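Local coordinates for protein sialidase B (Streptococcus pneumoniae serotype 4, PDB 4XJW) that cleaves terminal sialic acids from oligosaccharides, glycoproteins and glycolipids as a sialidase of glycosyl hydrolase family 33, at residues 560-565 with 618-623. The protein carries 1 engineered substitution. Residues are numbered along the deposited sequence; the frame is centred on the assembly and turned at random.
Sequences YSQLID and ITELPN. With OPX ((1s,3R,4S)-1-[(cyclohexylamino)methyl]-3,4-dihydroxycyclopentanesulfonic acid), chain B.
The carboxylate of E620 lies obliquely beside the ring of Y560, the two planes 29° apart, with CE1 of Y560 3.5 Å from CD of E620. Their side chains cross at about a right angle; the CD1–CE1 side of the ring meets the carboxylate, while CG of E620 comes 3.8 Å from CE1 of Y560. S561 takes hold of both carboxylate oxygens. Its backbone N gives a hydrogen bond of 2.8 Å to OE1 of E620, bent to 146° at the hydrogen, and its OG donates to OE2 of E620 over 2.6 Å. Both donors arrive on the syn side, somewhat out of the carboxylate plane; held at both oxygens, the group has its rotation fixed. With CG anti to the backbone N (chi1 -178°) and the chain extended beyond it, E620 reaches from the end of strand 616-620 to the loop 560-565.

The hydroxyl of S561 is held in turn by NE2 of Q562, 2.9 Å from OG of S561 and nearly in the amide plane. H624 completes the polar group: its ND1 is hydrogen-bonded to OE2 of E620, and its backbone O to OH of Y560. These donors would be expected to stabilise the ionised form of E620.

The aliphatic part of E620 borders the bound inhibitor, with CB of E620 4.0 Å from CAJ of the cyclohexyl ring of OPX. On the preceding residue, OG1 of T619 accepts a weak 2.9 Å hydrogen bond from OAD of OPX. The contact ties the loop that follows strand 556-559 to the end of strand 616-620, linking two successive antiparallel sheets of the sialidase beta-propeller; T619 to P622 line the optactin pocket, away from the annotated catalytic residues, while S561 holds the acid of E620.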
ATOM      1  N   TYR A 560      -9.768  -7.496 -20.837  1.00 12.49           N
ATOM      2  CA  TYR A 560     -10.742  -6.438 -21.101  1.00 14.03           C
ATOM      3  C   TYR A 560     -11.948  -7.030 -21.832  1.00 15.38           C
ATOM      4  O   TYR A 560     -11.788  -7.927 -22.657  1.00 15.22           O
ATOM      5  CB  TYR A 560     -10.078  -5.330 -21.924  1.00 13.09           C
ATOM      6  CG  TYR A 560     -10.876  -4.050 -21.995  1.00 14.50           C
ATOM      7  CD1 TYR A 560     -11.264  -3.388 -20.837  1.00 13.86           C
ATOM      8  CD2 TYR A 560     -11.232  -3.499 -23.218  1.00 12.85           C
ATOM      9  CE1 TYR A 560     -12.003  -2.216 -20.896  1.00 12.50           C
ATOM     10  CE2 TYR A 560     -11.964  -2.325 -23.289  1.00 14.75           C
ATOM     11  CZ  TYR A 560     -12.350  -1.687 -22.126  1.00 13.26           C
ATOM     12  OH  TYR A 560     -13.081  -0.513 -22.183  1.00 16.43           O
ATOM     13  N   SER A 561     -13.152  -6.552 -21.521  1.00 12.48           N
ATOM     14  CA  SER A 561     -14.377  -7.133 -22.088  1.00 10.56           C
ATOM     15  C   SER A 561     -14.652  -6.738 -23.544  1.00 15.12           C
ATOM     16  O   SER A 561     -15.420  -7.420 -24.236  1.00 16.89           O
ATOM     17  CB  SER A 561     -15.599  -6.773 -21.230  1.00 14.49           C
ATOM     18  OG  SER A 561     -16.007  -5.429 -21.434  1.00 13.33           O
ATOM     19  N   GLN A 562     -14.043  -5.646 -23.998  1.00 11.82           N
ATOM     20  CA  GLN A 562     -14.326  -5.087 -25.318  1.00 15.30           C
ATOM     21  C   GLN A 562     -13.124  -5.270 -26.226  1.00 19.31           C
ATOM     22  O   GLN A 562     -11.984  -5.340 -25.751  1.00 16.07           O
ATOM     23  CB  GLN A 562     -14.668  -3.597 -25.211  1.00 15.83           C
ATOM     24  CG  GLN A 562     -15.786  -3.279 -24.210  1.00 12.33           C
ATOM     25  CD  GLN A 562     -17.115  -3.883 -24.601  1.00 15.68           C
ATOM     26  OE1 GLN A 562     -17.648  -3.593 -25.671  1.00 19.28           O
ATOM     27  NE2 GLN A 562     -17.659  -4.735 -23.736  1.00 12.21           N
ATOM     28  N   LEU A 563     -13.374  -5.365 -27.529  1.00 22.25           N
ATOM     29  CA  LEU A 563     -12.287  -5.439 -28.506  1.00 16.56           C
ATOM     30  C   LEU A 563     -11.579  -4.103 -28.571  1.00 16.16           C
ATOM     31  O   LEU A 563     -12.194  -3.053 -28.402  1.00 18.57           O
ATOM     32  CB  LEU A 563     -12.818  -5.778 -29.903  1.00 23.73           C
ATOM     33  CG  LEU A 563     -13.594  -7.078 -30.095  1.00 23.90           C
ATOM     34  CD1 LEU A 563     -13.942  -7.276 -31.573  1.00 28.96           C
ATOM     35  CD2 LEU A 563     -12.835  -8.275 -29.550  1.00 22.42           C
ATOM     36  N   ILE A 564     -10.273  -4.156 -28.813  1.00 19.09           N
ATOM     37  CA  ILE A 564      -9.475  -2.972 -29.081  1.00 20.31           C
ATOM     38  C   ILE A 564      -8.760  -3.252 -30.402  1.00 19.04           C
ATOM     39  O   ILE A 564      -8.145  -4.306 -30.562  1.00 21.02           O
ATOM     40  CB  ILE A 564      -8.444  -2.707 -27.945  1.00 15.95           C
ATOM     41  CG1 ILE A 564      -9.161  -2.423 -26.620  1.00 15.97           C
ATOM     42  CG2 ILE A 564      -7.530  -1.537 -28.310  1.00 22.53           C
ATOM     43  CD1 ILE A 564      -8.208  -2.231 -25.419  1.00 19.10           C
ATOM     44  N   ASP A 565      -8.891  -2.332 -31.357  1.00 23.40           N
ATOM     45  CA  ASP A 565      -8.366  -2.534 -32.708  1.00 24.25           C
ATOM     46  C   ASP A 565      -8.882  -3.841 -33.317  1.00 22.81           C
ATOM     47  O   ASP A 565      -8.167  -4.524 -34.047  1.00 25.53           O
ATOM     48  CB  ASP A 565      -6.832  -2.510 -32.715  1.00 23.90           C
ATOM     49  CG  ASP A 565      -6.266  -1.154 -32.355  1.00 25.58           C
ATOM     50  OD1 ASP A 565      -6.990  -0.146 -32.502  1.00 29.41           O
ATOM     51  OD2 ASP A 565      -5.087  -1.098 -31.933  1.00 29.39           O
ATOM     52  N   ILE A 618      -5.806  -3.487 -10.751  1.00  9.42           N
ATOM     53  CA  ILE A 618      -6.609  -2.966 -11.851  1.00 11.57           C
ATOM     54  C   ILE A 618      -7.902  -3.743 -12.053  1.00 11.41           C
ATOM     55  O   ILE A 618      -7.958  -4.960 -11.872  1.00 10.22           O
ATOM     56  CB  ILE A 618      -5.819  -2.886 -13.179  1.00 10.93           C
ATOM     57  CG1 ILE A 618      -5.262  -4.255 -13.587  1.00 12.33           C
ATOM     58  CG2 ILE A 618      -4.709  -1.822 -13.088  1.00 13.63           C
ATOM     59  CD1 ILE A 618      -4.657  -4.231 -14.991  1.00 14.84           C
ATOM     60  N   THR A 619      -8.955  -3.031 -12.419  1.00  9.59           N
ATOM     61  CA  THR A 619     -10.185  -3.718 -12.775  1.00  9.28           C
ATOM     62  C   THR A 619     -10.966  -2.919 -13.791  1.00 10.77           C
ATOM     63  O   THR A 619     -10.902  -1.689 -13.808  1.00 11.36           O
ATOM     64  CB  THR A 619     -11.027  -4.090 -11.528  1.00  8.93           C
ATOM     65  OG1 THR A 619     -11.911  -5.162 -11.864  1.00 11.38           O
ATOM     66  CG2 THR A 619     -11.838  -2.886 -10.987  1.00  7.23           C
ATOM     67  N   GLU A 620     -11.682  -3.630 -14.656  1.00  9.12           N
ATOM     68  CA  GLU A 620     -12.618  -2.983 -15.558  1.00 11.76           C
ATOM     69  C   GLU A 620     -13.866  -2.652 -14.773  1.00  9.47           C
ATOM     70  O   GLU A 620     -14.503  -3.531 -14.187  1.00 11.31           O
ATOM     71  CB  GLU A 620     -12.952  -3.890 -16.745  1.00 11.06           C
ATOM     72  CG  GLU A 620     -13.891  -3.230 -17.749  1.00 10.52           C
ATOM     73  CD  GLU A 620     -14.167  -4.096 -18.956  1.00 14.03           C
ATOM     74  OE1 GLU A 620     -13.608  -5.209 -19.049  1.00 11.71           O
ATOM     75  OE2 GLU A 620     -14.976  -3.661 -19.813  1.00 15.62           O
ATOM     76  N   LEU A 621     -14.185  -1.366 -14.737  1.00  8.96           N
ATOM     77  CA  LEU A 621     -15.408  -0.894 -14.104  1.00  9.36           C
ATOM     78  C   LEU A 621     -16.583  -1.277 -15.000  1.00 10.05           C
ATOM     79  O   LEU A 621     -16.406  -1.523 -16.209  1.00 11.78           O
ATOM     80  CB  LEU A 621     -15.330   0.617 -13.871  1.00  9.47           C
ATOM     81  CG  LEU A 621     -14.043   1.005 -13.127  1.00 11.33           C
ATOM     82  CD1 LEU A 621     -13.816   2.498 -13.137  1.00 13.86           C
ATOM     83  CD2 LEU A 621     -14.056   0.475 -11.700  1.00 10.76           C
ATOM     84  N   PRO A 622     -17.786  -1.370 -14.417  1.00  9.36           N
ATOM     85  CA  PRO A 622     -18.937  -1.784 -15.225  1.00 10.51           C
ATOM     86  C   PRO A 622     -19.219  -0.869 -16.412  1.00 12.01           C
ATOM     87  O   PRO A 622     -19.849  -1.322 -17.369  1.00 14.79           O
ATOM     88  CB  PRO A 622     -20.100  -1.722 -14.232  1.00 12.71           C
ATOM     89  CG  PRO A 622     -19.465  -1.942 -12.901  1.00 13.27           C
ATOM     90  CD  PRO A 622     -18.130  -1.244 -12.987  1.00 10.28           C
ATOM     91  N   ASN A 623     -18.763   0.376 -16.362  1.00 10.34           N
ATOM     92  CA  ASN A 623     -18.939   1.294 -17.483  1.00 10.51           C
ATOM     93  C   ASN A 623     -17.826   1.214 -18.528  1.00 11.47           C
ATOM     94  O   ASN A 623     -17.740   2.059 -19.417  1.00 15.29           O
ATOM     95  CB  ASN A 623     -19.087   2.724 -16.974  1.00 10.37           C
ATOM     96  CG  ASN A 623     -17.854   3.215 -16.249  1.00 12.33           C
ATOM     97  OD1 ASN A 623     -16.850   2.501 -16.171  1.00 11.84           O
ATOM     98  ND2 ASN A 623     -17.918   4.432 -15.712  1.00 13.33           N
TER
HETATM   99  CAF OPX B 701     -17.520  -5.256 -17.363  1.00 14.11           C
HETATM  100  CAG OPX B 701     -18.256  -6.557 -17.491  1.00 17.63           C
HETATM  101  CAH OPX B 701     -16.927  -5.127 -15.996  1.00 15.56           C
HETATM  102  CAI OPX B 701     -17.354  -7.715 -17.181  1.00 15.51           C
HETATM  103  CAJ OPX B 701     -16.030  -6.280 -15.651  1.00 12.73           C
HETATM  104  CAK OPX B 701     -15.471  -8.873 -14.210  1.00 14.04           C
HETATM  105  CAL OPX B 701     -12.977  -9.422 -14.362  1.00 12.40           C
HETATM  106  CAM OPX B 701     -14.121  -9.850 -12.299  1.00  9.10           C
HETATM  107  CAO OPX B 701     -12.011  -9.494 -13.235  1.00 10.15           C
HETATM  108  CAP OPX B 701     -12.800  -9.141 -12.048  1.00  9.14           C
HETATM  109  CAQ OPX B 701     -16.756  -7.594 -15.814  1.00 15.30           C
HETATM  110  CAR OPX B 701     -14.309  -9.833 -13.809  1.00 10.63           C
HETATM  111  NAN OPX B 701     -15.839  -8.731 -15.627  1.00 14.40           N
HETATM  112  OAA OPX B 701     -14.882 -11.412 -15.865  1.00 19.20           O
HETATM  113  OAB OPX B 701     -13.545 -12.363 -14.073  1.00 14.73           O
HETATM  114  OAC OPX B 701     -10.938  -8.640 -13.426  1.00 12.87           O
HETATM  115  OAD OPX B 701     -13.033  -7.797 -11.945  1.00 11.23           O
HETATM  116  OAE OPX B 701     -15.886 -11.967 -13.716  1.00 14.53           O
HETATM  117  SAS OPX B 701     -14.680 -11.485 -14.400  1.00 14.65           S